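PDB 2F2L: peptidoglycan-recognition protein LC from Drosophila melanogaster, which serves as a peptidoglycan receptor that activates the imd/Relish pathway of the humoral immune response, sensing Gram-negative bacteria. Local coordinates for residues 6-11 and 46-51; 63-68 and 97-102. All coordinates share one frame; numbering follows the deposited sequence.

Contact 1: residues 6-11 and 46-51. With MLD (glcnac(beta1-4)-murnac(1,6-anhydro)-L-ala-gamma-D-glu-meso-a2pm-D-ala), chain G.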
ATOM      1  N   GLN A   6      -1.739   3.228  -7.451  1.00 20.54           N
ATOM      2  CA  GLN A   6      -1.109   1.971  -7.852  1.00 21.10           C
ATOM      3  C   GLN A   6       0.409   1.981  -7.595  1.00 20.45           C
ATOM      4  O   GLN A   6       0.987   0.953  -7.191  1.00 18.62           O
ATOM      5  CB  GLN A   6      -1.439   1.609  -9.319  1.00 22.36           C
ATOM      6  CG  GLN A   6      -1.259   2.761 -10.359  1.00 25.94           C
ATOM      7  CD  GLN A   6      -2.560   3.579 -10.662  1.00 30.26           C
ATOM      8  OE1 GLN A   6      -3.381   3.848  -9.767  1.00 29.84           O
ATOM      9  NE2 GLN A   6      -2.719   3.989 -11.940  1.00 29.87           N
ATOM     10  N   GLN A   7       1.047   3.140  -7.807  1.00 19.69           N
ATOM     11  CA  GLN A   7       2.486   3.237  -7.605  1.00 19.74           C
ATOM     12  C   GLN A   7       2.851   3.154  -6.124  1.00 19.38           C
ATOM     13  O   GLN A   7       3.983   2.797  -5.814  1.00 19.18           O
ATOM     14  CB  GLN A   7       3.062   4.526  -8.179  1.00 19.79           C
ATOM     15  CG  GLN A   7       2.857   4.743  -9.665  1.00 20.58           C
ATOM     16  CD  GLN A   7       3.299   6.154 -10.099  1.00 20.85           C
ATOM     17  OE1 GLN A   7       2.464   7.032 -10.380  1.00 19.08           O
ATOM     18  NE2 GLN A   7       4.616   6.376 -10.134  1.00 19.83           N
ATOM     19  N   TRP A   8       1.930   3.484  -5.209  1.00 18.96           N
ATOM     20  CA  TRP A   8       2.239   3.310  -3.768  1.00 19.64           C
ATOM     21  C   TRP A   8       1.561   2.088  -3.131  1.00 19.58           C
ATOM     22  O   TRP A   8       1.508   1.935  -1.912  1.00 19.69           O
ATOM     23  CB  TRP A   8       2.072   4.608  -2.952  1.00 19.57           C
ATOM     24  CG  TRP A   8       0.719   5.272  -2.910  1.00 19.10           C
ATOM     25  CD1 TRP A   8       0.296   6.310  -3.682  1.00 18.78           C
ATOM     26  CD2 TRP A   8      -0.341   5.009  -1.976  1.00 19.63           C
ATOM     27  NE1 TRP A   8      -0.977   6.700  -3.313  1.00 16.96           N
ATOM     28  CE2 TRP A   8      -1.395   5.909  -2.275  1.00 19.66           C
ATOM     29  CE3 TRP A   8      -0.514   4.086  -0.927  1.00 19.15           C
ATOM     30  CZ2 TRP A   8      -2.608   5.910  -1.556  1.00 19.05           C
ATOM     31  CZ3 TRP A   8      -1.707   4.087  -0.227  1.00 17.89           C
ATOM     32  CH2 TRP A   8      -2.736   4.998  -0.538  1.00 18.99           C
ATOM     33  N   LEU A   9       1.109   1.175  -3.983  1.00 20.14           N
ATOM     34  CA  LEU A   9       0.598  -0.112  -3.532  1.00 20.42           C
ATOM     35  C   LEU A   9      -0.696   0.041  -2.738  1.00 20.26           C
ATOM     36  O   LEU A   9      -1.010  -0.768  -1.883  1.00 20.03           O
ATOM     37  CB  LEU A   9       1.689  -0.838  -2.727  1.00 20.52           C
ATOM     38  CG  LEU A   9       1.889  -2.339  -2.806  1.00 21.96           C
ATOM     39  CD1 LEU A   9       1.855  -2.834  -4.250  1.00 24.16           C
ATOM     40  CD2 LEU A   9       3.210  -2.709  -2.141  1.00 21.19           C
ATOM     41  N   ALA A  10      -1.468   1.078  -3.066  1.00 20.33           N
ATOM     42  CA  ALA A  10      -2.716   1.342  -2.386  1.00 20.15           C
ATOM     43  C   ALA A  10      -3.653   0.132  -2.386  1.00 20.41           C
ATOM     44  O   ALA A  10      -3.885  -0.506  -3.419  1.00 21.33           O
ATOM     45  CB  ALA A  10      -3.417   2.547  -3.026  1.00 20.22           C
ATOM     46  N   GLN A  11      -4.177  -0.161  -1.206  1.00 20.02           N
ATOM     47  CA  GLN A  11      -5.277  -1.099  -1.014  1.00 19.59           C
ATOM     48  C   GLN A  11      -6.535  -0.467  -1.608  1.00 19.43           C
ATOM     49  O   GLN A  11      -6.762   0.731  -1.431  1.00 17.93           O
ATOM     50  CB  GLN A  11      -5.462  -1.287   0.498  1.00 19.60           C
ATOM     51  CG  GLN A  11      -6.170  -2.513   0.912  1.00 19.61           C
ATOM     52  CD  GLN A  11      -6.171  -2.690   2.421  1.00 18.74           C
ATOM     53  OE1 GLN A  11      -5.126  -2.577   3.076  1.00 16.83           O
ATOM     54  NE2 GLN A  11      -7.335  -3.007   2.970  1.00 14.03           N
ATOM     55  N   ARG A  46       5.913   5.549   3.617  1.00 18.96           N
ATOM     56  CA  ARG A  46       5.119   6.340   4.554  1.00 18.97           C
ATOM     57  C   ARG A  46       3.628   6.313   4.209  1.00 18.82           C
ATOM     58  O   ARG A  46       2.791   6.114   5.099  1.00 19.29           O
ATOM     59  CB  ARG A  46       5.586   7.804   4.602  1.00 18.99           C
ATOM     60  CG  ARG A  46       7.040   8.012   4.973  1.00 18.76           C
ATOM     61  CD  ARG A  46       7.435   7.443   6.340  1.00 18.43           C
ATOM     62  NE  ARG A  46       8.864   7.694   6.546  1.00 19.10           N
ATOM     63  CZ  ARG A  46       9.720   6.876   7.154  1.00 17.66           C
ATOM     64  NH1 ARG A  46       9.333   5.714   7.645  1.00 17.75           N
ATOM     65  NH2 ARG A  46      10.992   7.224   7.239  1.00 16.96           N
ATOM     66  N   VAL A  47       3.303   6.529   2.932  1.00 18.82           N
ATOM     67  CA  VAL A  47       1.905   6.653   2.512  1.00 19.10           C
ATOM     68  C   VAL A  47       1.166   5.310   2.646  1.00 19.22           C
ATOM     69  O   VAL A  47       0.041   5.281   3.137  1.00 19.71           O
ATOM     70  CB  VAL A  47       1.750   7.208   1.067  1.00 18.79           C
ATOM     71  CG1 VAL A  47       0.270   7.301   0.704  1.00 18.92           C
ATOM     72  CG2 VAL A  47       2.376   8.600   0.941  1.00 18.48           C
ATOM     73  N   ARG A  48       1.818   4.217   2.240  1.00 19.59           N
ATOM     74  CA  ARG A  48       1.208   2.886   2.283  1.00 19.61           C
ATOM     75  C   ARG A  48       0.974   2.460   3.732  1.00 19.50           C
ATOM     76  O   ARG A  48      -0.095   1.932   4.057  1.00 18.68           O
ATOM     77  CB  ARG A  48       2.046   1.819   1.530  1.00 20.00           C
ATOM     78  CG  ARG A  48       1.354   0.424   1.414  1.00 20.36           C
ATOM     79  CD  ARG A  48      -0.105   0.591   0.952  1.00 24.57           C
ATOM     80  NE  ARG A  48      -0.925  -0.626   0.939  1.00 26.69           N
ATOM     81  CZ  ARG A  48      -1.700  -1.012   1.943  1.00 27.52           C
ATOM     82  NH1 ARG A  48      -1.733  -0.344   3.061  1.00 29.09           N
ATOM     83  NH2 ARG A  48      -2.413  -2.113   1.848  1.00 30.33           N
ATOM     84  N   LEU A  49       1.935   2.746   4.610  1.00 19.14           N
ATOM     85  CA  LEU A  49       1.750   2.452   6.028  1.00 19.57           C
ATOM     86  C   LEU A  49       0.676   3.321   6.703  1.00 19.75           C
ATOM     87  O   LEU A  49      -0.034   2.845   7.580  1.00 20.26           O
ATOM     88  CB  LEU A  49       3.072   2.551   6.779  1.00 19.67           C
ATOM     89  CG  LEU A  49       4.151   1.561   6.331  1.00 20.43           C
ATOM     90  CD1 LEU A  49       5.336   1.645   7.295  1.00 19.97           C
ATOM     91  CD2 LEU A  49       3.615   0.146   6.239  1.00 20.32           C
ATOM     92  N   LEU A  50       0.585   4.593   6.327  1.00 19.68           N
ATOM     93  CA  LEU A  50      -0.523   5.452   6.786  1.00 19.72           C
ATOM     94  C   LEU A  50      -1.886   4.927   6.356  1.00 19.06           C
ATOM     95  O   LEU A  50      -2.859   5.042   7.104  1.00 19.25           O
ATOM     96  CB  LEU A  50      -0.363   6.891   6.268  1.00 20.16           C
ATOM     97  CG  LEU A  50       0.631   7.746   7.053  1.00 22.56           C
ATOM     98  CD1 LEU A  50       1.154   8.939   6.194  1.00 24.98           C
ATOM     99  CD2 LEU A  50      -0.008   8.231   8.319  1.00 22.72           C
ATOM    100  N   GLN A  51      -1.962   4.377   5.140  1.00 18.83           N
ATOM    101  CA  GLN A  51      -3.221   3.828   4.659  1.00 18.99           C
ATOM    102  C   GLN A  51      -3.662   2.689   5.551  1.00 18.99           C
ATOM    103  O   GLN A  51      -4.798   2.622   5.939  1.00 19.48           O
ATOM    104  CB  GLN A  51      -3.159   3.336   3.214  1.00 18.61           C
ATOM    105  CG  GLN A  51      -4.555   2.939   2.711  1.00 17.84           C
ATOM    106  CD  GLN A  51      -4.560   2.253   1.382  1.00 18.29           C
ATOM    107  OE1 GLN A  51      -3.649   1.473   1.059  1.00 17.48           O
ATOM    108  NE2 GLN A  51      -5.633   2.483   0.607  1.00 16.07           N
TER
HETATM  109  CAA MLD G 201      -4.783  -5.904   4.572  1.00 19.56           C
HETATM  110  CAB MLD G 201      -3.503  -6.391   5.234  1.00 20.38           C
HETATM  111  OAC MLD G 201      -3.094  -7.528   5.041  1.00 22.12           O
HETATM  112  N2  MLD G 201      -2.898  -5.492   6.004  1.00 21.76           N
HETATM  113  C2  MLD G 201      -1.680  -5.750   6.764  1.00 22.03           C
HETATM  114  C3  MLD G 201      -1.961  -5.331   8.210  1.00 23.77           C
HETATM  115  O3  MLD G 201      -3.057  -6.063   8.792  1.00 20.54           O
HETATM  116  C4  MLD G 201      -0.694  -5.410   9.056  1.00 23.19           C
HETATM  117  O4  MLD G 201      -0.996  -4.828  10.312  1.00 22.26           O
HETATM  118  C5  MLD G 201       0.421  -4.603   8.384  1.00 23.80           C
HETATM  119  C6  MLD G 201       1.805  -4.684   9.053  1.00 27.17           C
HETATM  120  O6  MLD G 201       2.667  -3.685   8.433  1.00 28.96           O
HETATM  121  O5  MLD G 201       0.621  -5.149   7.083  1.00 23.40           O
HETATM  122  C1  MLD G 201      -0.517  -4.944   6.215  1.00 22.41           C
HETATM  123  O1  MLD G 201      -0.196  -5.436   4.940  1.00 21.58           O
HETATM  124  CA4 MLD G 201       0.752  -4.582   4.255  1.00 21.93           C
HETATM  125  CA5 MLD G 201       0.204  -3.262   3.713  1.00 21.40           C
HETATM  126  OA5 MLD G 201       0.325  -3.115   2.258  1.00 20.91           O
HETATM  127  CA6 MLD G 201       1.244  -2.307   4.189  1.00 20.64           C
HETATM  128  OA6 MLD G 201       2.278  -2.422   3.232  1.00 22.05           O
HETATM  129  CA1 MLD G 201       1.752  -3.184   2.105  1.00 21.97           C
HETATM  130  CA2 MLD G 201       2.227  -4.638   2.253  1.00 21.71           C
HETATM  131  NAD MLD G 201       2.311  -5.272   0.920  1.00 21.67           N
HETATM  132  CAE MLD G 201       3.415  -5.835   0.462  1.00 20.58           C
HETATM  133  CAF MLD G 201       3.291  -6.411  -0.934  1.00 21.03           C
HETATM  134  OAG MLD G 201       4.467  -5.918   1.097  1.00 20.55           O
HETATM  135  CA3 MLD G 201       1.261  -5.450   3.115  1.00 22.40           C
HETATM  136  OAH MLD G 201       1.907  -6.636   3.698  1.00 21.71           O
HETATM  137  CAI MLD G 201       1.631  -7.871   2.994  1.00 23.43           C
HETATM  138  CAJ MLD G 201       0.410  -8.584   3.527  1.00 21.15           C
HETATM  139  CAL MLD G 201       2.844  -8.813   3.137  1.00 24.94           C
HETATM  140  OAM MLD G 201       2.744  -9.936   2.654  1.00 25.21           O
HETATM  141  N   MLD G 201       3.940  -8.372   3.753  1.00 24.72           N
HETATM  142  CA  MLD G 201       5.166  -9.164   3.915  1.00 25.62           C
HETATM  143  CB  MLD G 201       6.015  -8.877   2.672  1.00 25.65           C
HETATM  144  C   MLD G 201       5.897  -8.621   5.157  1.00 26.20           C
HETATM  145  O   MLD G 201       6.127  -7.413   5.261  1.00 25.67           O
HETATM  146  NAN MLD G 201       6.206  -9.542   6.066  1.00 25.98           N
HETATM  147  CAO MLD G 201       6.902  -9.282   7.336  1.00 28.43           C
HETATM  148  CAP MLD G 201       6.169  -9.969   8.533  1.00 33.79           C
HETATM  149  OBA MLD G 201       6.852 -10.150   9.545  1.00 37.40           O
HETATM  150  OAQ MLD G 201       4.974 -10.335   8.423  1.00 34.94           O
HETATM  151  CBB MLD G 201       8.274  -9.946   7.291  1.00 30.09           C
HETATM  152  CBC MLD G 201       9.258  -9.322   6.316  1.00 30.52           C
HETATM  153  CBD MLD G 201      10.612 -10.042   6.452  1.00 32.99           C
HETATM  154  OBE MLD G 201      10.688 -11.200   6.864  1.00 34.10           O
HETATM  155  NBF MLD G 201      11.662  -9.330   6.101  1.00 33.45           N
HETATM  156  CBG MLD G 201      13.027  -9.869   6.170  1.00 35.16           C
HETATM  157  CBH MLD G 201      13.435 -10.074   7.642  1.00 36.00           C
HETATM  158  OBI MLD G 201      13.198  -9.216   8.492  1.00 37.04           O
HETATM  159  NBJ MLD G 201      14.010 -11.244   7.911  1.00 38.39           N
HETATM  160  CBK MLD G 201      14.498 -11.635   9.252  1.00 40.77           C
HETATM  161  CBL MLD G 201      15.982 -12.000   9.132  1.00 41.14           C
HETATM  162  CBM MLD G 201      13.757 -12.846   9.861  1.00 44.62           C
HETATM  163  OBO MLD G 201      13.207 -13.665   9.079  1.00 46.59           O
HETATM  164  OBN MLD G 201      13.781 -12.931  11.114  1.00 47.82           O
HETATM  165  CBP MLD G 201      13.970  -8.902   5.434  1.00 33.26           C
HETATM  166  CBQ MLD G 201      15.328  -9.553   5.113  1.00 33.91           C
HETATM  167  CBR MLD G 201      16.191  -8.631   4.249  1.00 34.32           C
HETATM  168  CBS MLD G 201      17.264  -9.380   3.456  1.00 34.31           C
HETATM  169  CBT MLD G 201      16.602 -10.156   2.309  1.00 33.95           C
HETATM  170  OBV MLD G 201      16.192  -9.484   1.348  1.00 34.69           O
HETATM  171  OBU MLD G 201      16.527 -11.397   2.415  1.00 32.21           O
HETATM  172  NBW MLD G 201      17.980 -10.307   4.343  1.00 33.90           N
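Gln51, on helix 40-57, grips the backbone of Gln11 with both ends of its amide. OE1 of Gln51 accepts the N-H of Gln11 at 2.8 Å, on a lone pair, while NE2 donates a hydrogen bond to Gln11 O at 2.9 Å. Glutamine suits this place because one flat group supplies both donor and acceptor, and these two bonds, with a further one from NE2 to Asp62, fix its rotation. Arg48 makes two more bonds to the loop: NE reaches Leu9 O at 2.8 Å, the donor above the carbonyl plane, and NH2 meets Gln11 OE1 at 3.0 Å; NH2 also binds Ala34 O of the LCx chain. CG of Arg48 lies anti to the backbone N (chi1 -173°) and the chain then bends at chi2 (47°), which carries the guanidinium over to the loop.

Apolar packing centres on Trp8. CG1 of Val47 sits over the middle of the six-membered ring of Trp8, 3.5 Å from the centroid, a CH-pi contact that suits a compact branched side chain. The indole NE1 is hydrogen-bonded to Val77 O.

The anhydro-MurNAc sugar of the bound muropeptide lies over one guanidinium face, its OA5 2.9 Å from Arg48 CZ, while Gln51 OE1 is on the opposite face. From its place on the helix, Arg48 thus joins the loop, the ligand and the LCx chain, consistent with ligand-bridged recognition between LCa and LCx.

Contact 2: residues 63-68 and 97-102; sequences IAYNFL and SLSFAY
Asn66 and Ser99 bind each other through reciprocal side-chain to backbone bonds. The N-H of Ser99 points to Asn66 OD1 at 2.9 Å, and the N-H of Asn66 to Ser99 OG at 3.1 Å, both with 159° at the hydrogen. OG of Ser99 lies between its backbone N and carbonyl carbon (chi1 56°), which directs the hydroxyl at the N-H of Asn66. Short polar side chains suit this spot, each spanning only the gap to the other segment's N-H.

Beyond them the two segments run as adjacent parallel strands, 67-69 beside 98-102, in the mixed sheet of the amidase-like PGRP domain. Phe67 N bonds to Ser99 O at 3.2 Å, and Phe67 O receives Ala101 N at 3.0 Å, bracketing Phe100, the bridge partner of Phe67; Leu68 pairs with Ala101 next along.

On one face of the sheet Phe67 and Phe100 lie side by side, CD2 of Phe67 4.1 Å from CE1 of Phe100, and both pack against Leu122 of helix 113-128. On the other face Ala101 CB stands over the centre of the Tyr65 ring, 3.5 Å from the centroid, a CH-pi contact for which a methyl is small enough; it also touches Leu68 CG at 4.1 Å.

Farther out, Asn66 ND2 is held by Lys83 O and Gly80 O, which fixes the amide that receives Ser99, while Tyr65 packs on Asp54 of helix 40-57.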
ATOM      1  N   ILE A  63      -7.283   5.613   3.079  1.00 18.86           N
ATOM      2  CA  ILE A  63      -6.441   6.711   3.546  1.00 18.88           C
ATOM      3  C   ILE A  63      -7.292   7.976   3.651  1.00 18.73           C
ATOM      4  O   ILE A  63      -8.162   8.225   2.810  1.00 18.57           O
ATOM      5  CB  ILE A  63      -5.196   6.904   2.636  1.00 19.33           C
ATOM      6  CG1 ILE A  63      -4.131   7.727   3.361  1.00 19.22           C
ATOM      7  CG2 ILE A  63      -5.594   7.456   1.234  1.00 19.28           C
ATOM      8  CD1 ILE A  63      -2.731   7.466   2.871  1.00 20.01           C
ATOM      9  N   ALA A  64      -7.076   8.756   4.708  1.00 18.45           N
ATOM     10  CA  ALA A  64      -8.045   9.764   5.116  1.00 18.47           C
ATOM     11  C   ALA A  64      -8.062  10.999   4.209  1.00 18.82           C
ATOM     12  O   ALA A  64      -9.023  11.784   4.254  1.00 19.05           O
ATOM     13  CB  ALA A  64      -7.808  10.174   6.599  1.00 18.28           C
ATOM     14  N   TYR A  65      -7.038  11.150   3.365  1.00 19.28           N
ATOM     15  CA  TYR A  65      -6.749  12.424   2.710  1.00 19.35           C
ATOM     16  C   TYR A  65      -6.935  12.408   1.198  1.00 19.64           C
ATOM     17  O   TYR A  65      -6.797  11.387   0.546  1.00 18.57           O
ATOM     18  CB  TYR A  65      -5.316  12.870   3.023  1.00 19.91           C
ATOM     19  CG  TYR A  65      -4.912  12.676   4.458  1.00 19.35           C
ATOM     20  CD1 TYR A  65      -5.391  13.503   5.460  1.00 19.64           C
ATOM     21  CD2 TYR A  65      -4.055  11.651   4.806  1.00 19.69           C
ATOM     22  CE1 TYR A  65      -5.027  13.292   6.793  1.00 18.64           C
ATOM     23  CE2 TYR A  65      -3.689  11.437   6.097  1.00 19.59           C
ATOM     24  CZ  TYR A  65      -4.172  12.243   7.092  1.00 19.43           C
ATOM     25  OH  TYR A  65      -3.744  11.981   8.368  1.00 19.33           O
ATOM     26  N   ASN A  66      -7.230  13.578   0.639  1.00 19.79           N
ATOM     27  CA  ASN A  66      -7.332  13.698  -0.809  1.00 19.67           C
ATOM     28  C   ASN A  66      -5.974  13.573  -1.505  1.00 19.49           C
ATOM     29  O   ASN A  66      -5.848  12.850  -2.488  1.00 19.12           O
ATOM     30  CB  ASN A  66      -8.050  14.985  -1.181  1.00 19.49           C
ATOM     31  CG  ASN A  66      -9.477  14.995  -0.680  1.00 19.19           C
ATOM     32  OD1 ASN A  66      -9.755  15.588   0.356  1.00 19.52           O
ATOM     33  ND2 ASN A  66     -10.386  14.311  -1.398  1.00 17.87           N
ATOM     34  N   PHE A  67      -4.976  14.260  -0.969  1.00 19.36           N
ATOM     35  CA  PHE A  67      -3.602  14.218  -1.498  1.00 19.18           C
ATOM     36  C   PHE A  67      -2.669  14.274  -0.333  1.00 19.08           C
ATOM     37  O   PHE A  67      -3.030  14.825   0.695  1.00 19.97           O
ATOM     38  CB  PHE A  67      -3.333  15.406  -2.434  1.00 18.75           C
ATOM     39  CG  PHE A  67      -4.165  15.377  -3.674  1.00 18.19           C
ATOM     40  CD1 PHE A  67      -3.791  14.598  -4.748  1.00 18.75           C
ATOM     41  CD2 PHE A  67      -5.355  16.081  -3.744  1.00 18.92           C
ATOM     42  CE1 PHE A  67      -4.576  14.545  -5.892  1.00 18.81           C
ATOM     43  CE2 PHE A  67      -6.145  16.029  -4.877  1.00 18.04           C
ATOM     44  CZ  PHE A  67      -5.756  15.266  -5.947  1.00 18.58           C
ATOM     45  N   LEU A  68      -1.489  13.680  -0.493  1.00 19.14           N
ATOM     46  CA  LEU A  68      -0.422  13.750   0.489  1.00 19.30           C
ATOM     47  C   LEU A  68       0.839  14.315  -0.187  1.00 19.51           C
ATOM     48  O   LEU A  68       1.154  13.950  -1.312  1.00 20.08           O
ATOM     49  CB  LEU A  68      -0.125  12.371   1.087  1.00 19.25           C
ATOM     50  CG  LEU A  68      -1.318  11.697   1.809  1.00 19.55           C
ATOM     51  CD1 LEU A  68      -2.037  10.742   0.874  1.00 19.60           C
ATOM     52  CD2 LEU A  68      -0.860  10.949   3.058  1.00 19.73           C
ATOM     53  N   SER A  97     -14.642  20.281   1.695  1.00 19.07           N
ATOM     54  CA  SER A  97     -13.217  20.605   1.615  1.00 19.07           C
ATOM     55  C   SER A  97     -12.432  19.529   0.888  1.00 19.46           C
ATOM     56  O   SER A  97     -12.943  18.447   0.611  1.00 19.34           O
ATOM     57  CB  SER A  97     -12.623  20.809   3.018  1.00 19.47           C
ATOM     58  OG  SER A  97     -12.735  19.637   3.830  1.00 19.69           O
ATOM     59  N   LEU A  98     -11.194  19.874   0.549  1.00 19.25           N
ATOM     60  CA  LEU A  98     -10.175  18.923   0.163  1.00 18.98           C
ATOM     61  C   LEU A  98      -9.090  19.023   1.212  1.00 18.88           C
ATOM     62  O   LEU A  98      -8.872  20.099   1.799  1.00 18.52           O
ATOM     63  CB  LEU A  98      -9.585  19.282  -1.196  1.00 18.96           C
ATOM     64  CG  LEU A  98     -10.442  19.026  -2.432  1.00 20.27           C
ATOM     65  CD1 LEU A  98      -9.843  19.778  -3.601  1.00 20.27           C
ATOM     66  CD2 LEU A  98     -10.580  17.517  -2.765  1.00 21.23           C
ATOM     67  N   SER A  99      -8.420  17.900   1.460  1.00 18.75           N
ATOM     68  CA  SER A  99      -7.327  17.840   2.420  1.00 18.59           C
ATOM     69  C   SER A  99      -5.983  17.553   1.746  1.00 18.43           C
ATOM     70  O   SER A  99      -5.887  16.688   0.865  1.00 18.15           O
ATOM     71  CB  SER A  99      -7.592  16.790   3.493  1.00 18.76           C
ATOM     72  OG  SER A  99      -7.826  15.500   2.950  1.00 18.23           O
ATOM     73  N   PHE A 100      -4.969  18.324   2.145  1.00 18.44           N
ATOM     74  CA  PHE A 100      -3.578  18.091   1.765  1.00 18.90           C
ATOM     75  C   PHE A 100      -2.870  17.708   3.050  1.00 19.10           C
ATOM     76  O   PHE A 100      -2.756  18.526   3.956  1.00 18.89           O
ATOM     77  CB  PHE A 100      -2.868  19.343   1.211  1.00 18.99           C
ATOM     78  CG  PHE A 100      -3.413  19.879  -0.090  1.00 19.06           C
ATOM     79  CD1 PHE A 100      -4.410  19.237  -0.806  1.00 19.72           C
ATOM     80  CD2 PHE A 100      -2.892  21.060  -0.605  1.00 19.40           C
ATOM     81  CE1 PHE A 100      -4.872  19.762  -2.009  1.00 19.28           C
ATOM     82  CE2 PHE A 100      -3.362  21.586  -1.791  1.00 18.74           C
ATOM     83  CZ  PHE A 100      -4.346  20.944  -2.492  1.00 18.56           C
ATOM     84  N   ALA A 101      -2.397  16.468   3.128  1.00 19.70           N
ATOM     85  CA  ALA A 101      -1.640  16.014   4.291  1.00 19.64           C
ATOM     86  C   ALA A 101      -0.144  16.114   3.979  1.00 19.65           C
ATOM     87  O   ALA A 101       0.305  15.713   2.903  1.00 19.95           O
ATOM     88  CB  ALA A 101      -1.999  14.604   4.638  1.00 19.96           C
ATOM     89  N   TYR A 102       0.617  16.638   4.931  1.00 19.50           N
ATOM     90  CA  TYR A 102       2.052  16.823   4.763  1.00 19.56           C
ATOM     91  C   TYR A 102       2.733  15.671   5.485  1.00 19.50           C
ATOM     92  O   TYR A 102       2.503  15.450   6.663  1.00 19.29           O
ATOM     93  CB  TYR A 102       2.459  18.239   5.251  1.00 19.51           C
ATOM     94  CG  TYR A 102       1.927  19.260   4.265  1.00 18.77           C
ATOM     95  CD1 TYR A 102       2.726  19.732   3.236  1.00 17.89           C
ATOM     96  CD2 TYR A 102       0.582  19.632   4.273  1.00 20.12           C
ATOM     97  CE1 TYR A 102       2.234  20.622   2.288  1.00 18.65           C
ATOM     98  CE2 TYR A 102       0.069  20.506   3.322  1.00 18.27           C
ATOM     99  CZ  TYR A 102       0.900  21.000   2.331  1.00 19.45           C
ATOM    100  OH  TYR A 102       0.389  21.856   1.372  1.00 18.64           O
TER

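Overall arrangement
Both segments of contact 1 precede those of contact 2 in sequence, and the contact centres are about 13 Å apart. Helix 40-57 links them: it supplies residues 46-51, and strand 67-69 of contact 2 is the next regular element after it. Contact 2 sits about 2 Å from the centre of the chain, in the central sheet, whereas contact 1 lies about 14 Å out, at the ligand pocket. They meet directly where Val47 O approaches Ile63 CD1 at 3.5 Å and Val47 CG1 approaches Leu68 CD1 at 4.1 Å. The ligand-facing loop thus joins the sheet core through helix 40-57 and directly by Trp8, which touches Ile63 and is hydrogen-bonded to Val77 of strand 75-77.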